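Local structure of integron gene cassette protein HFX_CASS2 (Uncultured bacterium, 3FXH) at residues V42-F53 / M107-L118. The protein is of unknown function but is an all-helical, two-chain protein encoded by a mobile integron gene cassette. Numbering follows the deposited sequence.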
ATOM      1  N   VAL A  42       5.673  -8.064   5.924  1.00 25.25           N
ATOM      2  CA  VAL A  42       4.411  -8.726   6.250  1.00 30.16           C
ATOM      3  C   VAL A  42       4.354 -10.123   5.637  1.00 32.75           C
ATOM      4  O   VAL A  42       3.891 -11.073   6.282  1.00 31.54           O
ATOM      5  CB  VAL A  42       3.208  -7.860   5.811  1.00 23.92           C
ATOM      6  CG1 VAL A  42       1.902  -8.620   5.942  1.00 25.99           C
ATOM      7  CG2 VAL A  42       3.188  -6.541   6.633  1.00 26.48           C
ATOM      8  N   ASP A  43       4.859 -10.259   4.412  1.00 28.02           N
ATOM      9  CA  ASP A  43       4.893 -11.567   3.738  1.00 30.00           C
ATOM     10  C   ASP A  43       5.680 -12.593   4.545  1.00 34.31           C
ATOM     11  O   ASP A  43       5.414 -13.794   4.487  1.00 36.87           O
ATOM     12  CB  ASP A  43       5.499 -11.441   2.334  1.00 27.13           C
ATOM     13  CG  ASP A  43       5.146 -12.610   1.440  1.00 29.85           C
ATOM     14  OD1 ASP A  43       3.980 -13.045   1.455  1.00 32.41           O
ATOM     15  OD2 ASP A  43       6.029 -13.094   0.703  1.00 37.38           O
ATOM     16  N   SER A  44       6.655 -12.116   5.300  1.00 29.70           N
ATOM     17  CA  SER A  44       7.492 -12.999   6.094  1.00 30.75           C
ATOM     18  C   SER A  44       6.936 -13.176   7.511  1.00 39.85           C
ATOM     19  O   SER A  44       7.586 -13.767   8.373  1.00 41.88           O
ATOM     20  CB  SER A  44       8.910 -12.437   6.161  1.00 39.43           C
ATOM     21  OG  SER A  44       9.531 -12.489   4.891  1.00 45.76           O
ATOM     22  N   GLY A  45       5.741 -12.643   7.748  1.00 33.85           N
ATOM     23  CA  GLY A  45       5.067 -12.809   9.021  1.00 39.29           C
ATOM     24  C   GLY A  45       5.486 -11.836  10.111  1.00 43.15           C
ATOM     25  O   GLY A  45       5.151 -12.046  11.274  1.00 40.26           O
ATOM     26  N   HIS A  46       6.204 -10.773   9.750  1.00 31.91           N
ATOM     27  CA  HIS A  46       6.594  -9.772  10.740  1.00 35.42           C
ATOM     28  C   HIS A  46       5.429  -8.852  11.057  1.00 33.75           C
ATOM     29  O   HIS A  46       4.527  -8.651  10.246  1.00 29.98           O
ATOM     30  CB  HIS A  46       7.812  -8.952  10.285  1.00 31.00           C
ATOM     31  CG  HIS A  46       9.004  -9.791   9.950  1.00 39.19           C
ATOM     32  ND1 HIS A  46       9.691 -10.516  10.899  1.00 38.82           N
ATOM     33  CD2 HIS A  46       9.615 -10.043   8.767  1.00 37.09           C
ATOM     34  CE1 HIS A  46      10.680 -11.173  10.318  1.00 39.84           C
ATOM     35  NE2 HIS A  46      10.659 -10.901   9.026  1.00 37.20           N
ATOM     36  N   SER A  47       5.466  -8.285  12.251  1.00 36.10           N
ATOM     37  CA  SER A  47       4.356  -7.504  12.741  1.00 29.77           C
ATOM     38  C   SER A  47       4.931  -6.418  13.626  1.00 29.86           C
ATOM     39  O   SER A  47       6.069  -6.518  14.082  1.00 31.46           O
ATOM     40  CB  SER A  47       3.441  -8.410  13.579  1.00 39.69           C
ATOM     41  OG  SER A  47       2.157  -7.843  13.739  1.00 42.80           O
HETATM   42  N   MSE A  48       4.138  -5.391  13.894  1.00 29.58           N
HETATM   43  CA  MSE A  48       4.527  -4.406  14.896  1.00 25.50           C
HETATM   44  C   MSE A  48       3.303  -4.043  15.725  1.00 32.64           C
HETATM   45  O   MSE A  48       2.190  -4.024  15.201  1.00 29.46           O
HETATM   46  CB  MSE A  48       5.101  -3.155  14.224  1.00 25.57           C
HETATM   47  CG  MSE A  48       5.496  -2.039  15.210  1.00 24.27           C
HETATM   48 SE   MSE A  48       6.330  -0.569  14.227  0.99 35.68          SE
HETATM   49  CE  MSE A  48       8.061  -1.420  13.767  1.00 30.94           C
ATOM     50  N   THR A  49       3.509  -3.749  17.005  1.00 36.00           N
ATOM     51  CA  THR A  49       2.404  -3.343  17.870  1.00 36.37           C
ATOM     52  C   THR A  49       2.048  -1.882  17.602  1.00 33.27           C
ATOM     53  O   THR A  49       2.898  -1.093  17.211  1.00 26.76           O
ATOM     54  CB  THR A  49       2.748  -3.522  19.355  1.00 44.08           C
ATOM     55  OG1 THR A  49       3.793  -2.613  19.719  1.00 38.35           O
ATOM     56  CG2 THR A  49       3.192  -4.956  19.643  1.00 49.11           C
ATOM     57  N   ARG A  50       0.791  -1.511  17.794  1.00 35.46           N
ATOM     58  CA  ARG A  50       0.422  -0.112  17.589  1.00 34.55           C
ATOM     59  C   ARG A  50       1.245   0.794  18.512  1.00 33.33           C
ATOM     60  O   ARG A  50       1.653   1.896  18.129  1.00 33.15           O
ATOM     61  CB  ARG A  50      -1.081   0.096  17.796  1.00 37.75           C
ATOM     62  CG  ARG A  50      -1.570  -0.086  19.223  1.00 43.19           C
ATOM     63  CD  ARG A  50      -3.065   0.191  19.301  1.00 40.38           C
ATOM     64  NE  ARG A  50      -3.853  -0.842  18.627  1.00 38.44           N
ATOM     65  CZ  ARG A  50      -5.101  -0.669  18.205  1.00 38.75           C
ATOM     66  NH1 ARG A  50      -5.703   0.503  18.373  1.00 41.13           N
ATOM     67  NH2 ARG A  50      -5.755  -1.671  17.624  1.00 41.31           N
ATOM     68  N   ASP A  51       1.522   0.321  19.721  1.00 30.58           N
ATOM     69  CA  ASP A  51       2.241   1.161  20.674  1.00 42.72           C
ATOM     70  C   ASP A  51       3.647   1.490  20.174  1.00 39.96           C
ATOM     71  O   ASP A  51       4.082   2.639  20.241  1.00 37.95           O
ATOM     72  CB  ASP A  51       2.270   0.536  22.074  1.00 58.87           C
ATOM     73  CG  ASP A  51       1.083   0.971  22.933  1.00 69.07           C
ATOM     74  OD1 ASP A  51       0.026   1.323  22.363  1.00 73.38           O
ATOM     75  OD2 ASP A  51       1.208   0.968  24.175  1.00 71.27           O
ATOM     76  N   GLN A  52       4.352   0.488  19.660  1.00 35.25           N
ATOM     77  CA  GLN A  52       5.690   0.731  19.140  1.00 34.18           C
ATOM     78  C   GLN A  52       5.632   1.599  17.888  1.00 34.54           C
ATOM     79  O   GLN A  52       6.476   2.472  17.698  1.00 33.96           O
ATOM     80  CB  GLN A  52       6.422  -0.577  18.847  1.00 41.62           C
ATOM     81  CG  GLN A  52       7.832  -0.364  18.349  1.00 42.13           C
ATOM     82  CD  GLN A  52       8.573  -1.657  18.111  1.00 41.26           C
ATOM     83  OE1 GLN A  52       8.118  -2.519  17.350  1.00 35.52           O
ATOM     84  NE2 GLN A  52       9.722  -1.808  18.764  1.00 38.54           N
ATOM     85  N   PHE A  53       4.638   1.366  17.031  1.00 30.38           N
ATOM     86  CA  PHE A  53       4.529   2.156  15.820  1.00 26.47           C
ATOM     87  C   PHE A  53       4.320   3.636  16.151  1.00 30.61           C
ATOM     88  O   PHE A  53       4.971   4.501  15.572  1.00 28.10           O
ATOM     89  CB  PHE A  53       3.427   1.663  14.875  1.00 25.94           C
ATOM     90  CG  PHE A  53       3.193   2.605  13.728  1.00 23.92           C
ATOM     91  CD1 PHE A  53       4.079   2.641  12.669  1.00 20.03           C
ATOM     92  CD2 PHE A  53       2.153   3.523  13.763  1.00 25.34           C
ATOM     93  CE1 PHE A  53       3.912   3.552  11.639  1.00 25.59           C
ATOM     94  CE2 PHE A  53       1.973   4.433  12.747  1.00 26.42           C
ATOM     95  CZ  PHE A  53       2.854   4.450  11.676  1.00 26.58           C
HETATM   96  N   MSE A 107      -5.234   2.750  14.417  1.00 33.43           N
HETATM   97  CA  MSE A 107      -5.513   1.515  13.702  1.00 30.68           C
HETATM   98  C   MSE A 107      -6.944   1.467  13.183  1.00 33.08           C
HETATM   99  O   MSE A 107      -7.190   1.132  12.025  1.00 28.93           O
HETATM  100  CB  MSE A 107      -5.276   0.316  14.624  1.00 29.48           C
HETATM  101  CG  MSE A 107      -3.882   0.229  15.158  1.00 32.02           C
HETATM  102 SE   MSE A 107      -2.670  -0.433  13.797  0.80 35.74          SE
HETATM  103  CE  MSE A 107      -3.166  -2.317  13.896  1.00 37.63           C
ATOM    104  N   GLU A 108      -7.887   1.797  14.059  1.00 28.27           N
ATOM    105  CA  GLU A 108      -9.297   1.602  13.757  1.00 38.28           C
ATOM    106  C   GLU A 108      -9.801   2.538  12.671  1.00 39.28           C
ATOM    107  O   GLU A 108     -10.858   2.304  12.093  1.00 34.35           O
ATOM    108  CB  GLU A 108     -10.140   1.765  15.028  1.00 41.80           C
ATOM    109  CG  GLU A 108     -10.050   0.590  15.987  1.00 44.75           C
ATOM    110  CD  GLU A 108      -8.804   0.619  16.848  1.00 48.01           C
ATOM    111  OE1 GLU A 108      -8.058   1.625  16.799  1.00 39.33           O
ATOM    112  OE2 GLU A 108      -8.577  -0.368  17.583  1.00 54.07           O
ATOM    113  N   ASP A 109      -9.049   3.606  12.410  1.00 42.34           N
ATOM    114  CA  ASP A 109      -9.431   4.579  11.393  1.00 39.43           C
ATOM    115  C   ASP A 109      -9.307   3.946  10.017  1.00 37.25           C
ATOM    116  O   ASP A 109      -9.874   4.437   9.047  1.00 39.21           O
ATOM    117  CB  ASP A 109      -8.541   5.828  11.467  1.00 41.67           C
ATOM    118  CG  ASP A 109      -8.918   6.766  12.602  1.00 41.80           C
ATOM    119  OD1 ASP A 109     -10.084   6.766  13.038  1.00 38.02           O
ATOM    120  OD2 ASP A 109      -8.038   7.524  13.049  1.00 42.73           O
ATOM    121  N   PHE A 110      -8.548   2.855   9.935  1.00 29.60           N
ATOM    122  CA  PHE A 110      -8.397   2.122   8.692  1.00 26.83           C
ATOM    123  C   PHE A 110      -8.901   0.681   8.807  1.00 27.26           C
ATOM    124  O   PHE A 110      -8.596  -0.192   7.972  1.00 26.08           O
ATOM    125  CB  PHE A 110      -6.946   2.203   8.225  1.00 23.49           C
ATOM    126  CG  PHE A 110      -6.461   3.618   8.055  1.00 25.19           C
ATOM    127  CD1 PHE A 110      -6.727   4.316   6.889  1.00 28.71           C
ATOM    128  CD2 PHE A 110      -5.770   4.262   9.075  1.00 33.05           C
ATOM    129  CE1 PHE A 110      -6.286   5.626   6.729  1.00 29.77           C
ATOM    130  CE2 PHE A 110      -5.330   5.568   8.921  1.00 30.90           C
ATOM    131  CZ  PHE A 110      -5.597   6.254   7.751  1.00 30.37           C
ATOM    132  N   GLY A 111      -9.712   0.444   9.839  1.00 32.94           N
ATOM    133  CA  GLY A 111     -10.332  -0.852  10.030  1.00 32.56           C
ATOM    134  C   GLY A 111      -9.361  -1.955  10.401  1.00 29.91           C
ATOM    135  O   GLY A 111      -9.616  -3.125  10.123  1.00 32.85           O
ATOM    136  N   LEU A 112      -8.259  -1.588  11.045  1.00 26.87           N
ATOM    137  CA  LEU A 112      -7.249  -2.563  11.460  1.00 26.70           C
ATOM    138  C   LEU A 112      -7.295  -2.795  12.963  1.00 30.85           C
ATOM    139  O   LEU A 112      -7.910  -2.026  13.708  1.00 32.41           O
ATOM    140  CB  LEU A 112      -5.848  -2.065  11.105  1.00 27.33           C
ATOM    141  CG  LEU A 112      -5.506  -1.790   9.644  1.00 27.04           C
ATOM    142  CD1 LEU A 112      -4.238  -0.939   9.550  1.00 24.57           C
ATOM    143  CD2 LEU A 112      -5.319  -3.097   8.878  1.00 22.12           C
ATOM    144  N   LYS A 113      -6.600  -3.831  13.412  1.00 29.05           N
ATOM    145  CA  LYS A 113      -6.542  -4.119  14.834  1.00 33.78           C
ATOM    146  C   LYS A 113      -5.135  -4.421  15.321  1.00 36.51           C
ATOM    147  O   LYS A 113      -4.715  -3.912  16.359  1.00 34.75           O
ATOM    148  CB  LYS A 113      -7.472  -5.296  15.181  1.00 39.46           C
ATOM    149  CG  LYS A 113      -8.926  -4.913  15.333  1.00 47.81           C
ATOM    150  CD  LYS A 113      -9.121  -4.081  16.588  1.00 53.58           C
ATOM    151  CE  LYS A 113     -10.510  -3.465  16.656  1.00 53.84           C
ATOM    152  NZ  LYS A 113     -10.562  -2.395  17.696  1.00 47.11           N
ATOM    153  N   SER A 114      -4.412  -5.256  14.579  1.00 29.48           N
ATOM    154  CA  SER A 114      -3.230  -5.913  15.142  1.00 38.61           C
ATOM    155  C   SER A 114      -1.877  -5.423  14.629  1.00 32.16           C
ATOM    156  O   SER A 114      -1.034  -4.979  15.400  1.00 31.14           O
ATOM    157  CB  SER A 114      -3.325  -7.421  14.935  1.00 34.98           C
ATOM    158  OG  SER A 114      -4.526  -7.923  15.493  1.00 47.57           O
ATOM    159  N   ASN A 115      -1.661  -5.553  13.332  1.00 29.63           N
ATOM    160  CA  ASN A 115      -0.349  -5.318  12.774  1.00 23.56           C
ATOM    161  C   ASN A 115      -0.189  -3.860  12.327  1.00 28.76           C
ATOM    162  O   ASN A 115      -0.713  -3.461  11.280  1.00 24.30           O
ATOM    163  CB  ASN A 115      -0.107  -6.274  11.603  1.00 31.52           C
ATOM    164  CG  ASN A 115       1.330  -6.259  11.141  1.00 33.97           C
ATOM    165  OD1 ASN A 115       2.087  -5.357  11.494  1.00 29.96           O
ATOM    166  ND2 ASN A 115       1.719  -7.259  10.354  1.00 30.90           N
ATOM    167  N   ALA A 116       0.528  -3.073  13.134  1.00 23.86           N
ATOM    168  CA  ALA A 116       0.734  -1.654  12.844  1.00 22.63           C
ATOM    169  C   ALA A 116       1.580  -1.394  11.592  1.00 22.42           C
ATOM    170  O   ALA A 116       1.584  -0.275  11.074  1.00 24.83           O
ATOM    171  CB  ALA A 116       1.328  -0.929  14.052  1.00 27.78           C
ATOM    172  N   LEU A 117       2.299  -2.400  11.094  1.00 26.89           N
ATOM    173  CA  LEU A 117       2.958  -2.232   9.790  1.00 22.78           C
ATOM    174  C   LEU A 117       1.923  -1.874   8.707  1.00 25.08           C
ATOM    175  O   LEU A 117       2.189  -1.135   7.735  1.00 24.18           O
ATOM    176  CB  LEU A 117       3.714  -3.506   9.414  1.00 22.99           C
ATOM    177  CG  LEU A 117       4.916  -3.853  10.293  1.00 29.93           C
ATOM    178  CD1 LEU A 117       5.622  -5.104   9.735  1.00 27.63           C
ATOM    179  CD2 LEU A 117       5.884  -2.666  10.373  1.00 24.82           C
ATOM    180  N   LEU A 118       0.719  -2.387   8.883  1.00 20.22           N
ATOM    181  CA  LEU A 118      -0.334  -2.129   7.904  1.00 18.46           C
ATOM    182  C   LEU A 118      -0.915  -0.737   8.108  1.00 17.27           C
ATOM    183  O   LEU A 118      -1.431  -0.129   7.170  1.00 22.25           O
ATOM    184  CB  LEU A 118      -1.436  -3.208   7.981  1.00 21.65           C
ATOM    185  CG  LEU A 118      -0.899  -4.635   7.810  1.00 24.92           C
ATOM    186  CD1 LEU A 118      -1.914  -5.693   8.252  1.00 25.93           C
ATOM    187  CD2 LEU A 118      -0.478  -4.842   6.337  1.00 26.05           C
TER
HETATM  188  O   HOH W   1      -1.196  -3.542  17.809  1.00 43.22           O
HETATM  189  O   HOH W   2      -3.234  -3.910  18.978  1.00 44.50           O
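Asn-115 joins the two segments through both ends of its carboxamide. Its ND2 donates to His-46 O (3.1 Å), arriving in the carbonyl plane on a lone pair, while OD1 accepts from Met-48 N at 3.2 Å. The same OD1 caps helix 116-131 by taking Leu-117 N, and the two donors reach it from opposite faces of the amide plane. Asparagine suits this N-cap because one short side chain can cap its own helix and still bind the 44-49 linker. With CG swung opposite the backbone N (chi1 -169°), the amide lies along that linker. Ala-116 N adds a backbone bond to Met-48 O (2.8 Å).

The charged end of the contact centres on Arg-50. NH1 and NH2 grip the Glu-108 carboxylate end-on, although the two planes are turned 45° apart; NH1 lies 3.0 Å from OE1, and OE2 takes both nitrogens. Lys-113 NZ meets OE2 on its anti lone pair, so the carboxylate probably offsets two neighbouring positive charges. NH2 also donates to Lys-113 O, and CG of selenomethionine Met-107 covers one guanidinium face 3.4 Å from CZ. One water links Arg-50 N to Ser-114 O, another Arg-50 NE to Lys-113 O.

Apolar contacts complete the junction. The small Ala-116 lets its CB approach Phe-53 CB to 3.4 Å, at the start of helix 50-58. Leu-117 sets CB against Val-42 CG2 and CD2 against Met-48 CB, while CD1 lies beside His-46 O. Val-42 CG2 also meets Leu-118 CD2. Selenomethionine Met-48 continues onto Phe-62 and Leu-66 of helix 62-69.

Asp-43 of the second subunit binds Lys-113 N and Asn-115 N, placing this junction at the dimer interface. The chemistry implies a linker and a helix start held together by directional amide and backbone bonds, with a salt-bridge network of Arg-50, Glu-108 and Lys-113 securing the preceding loop.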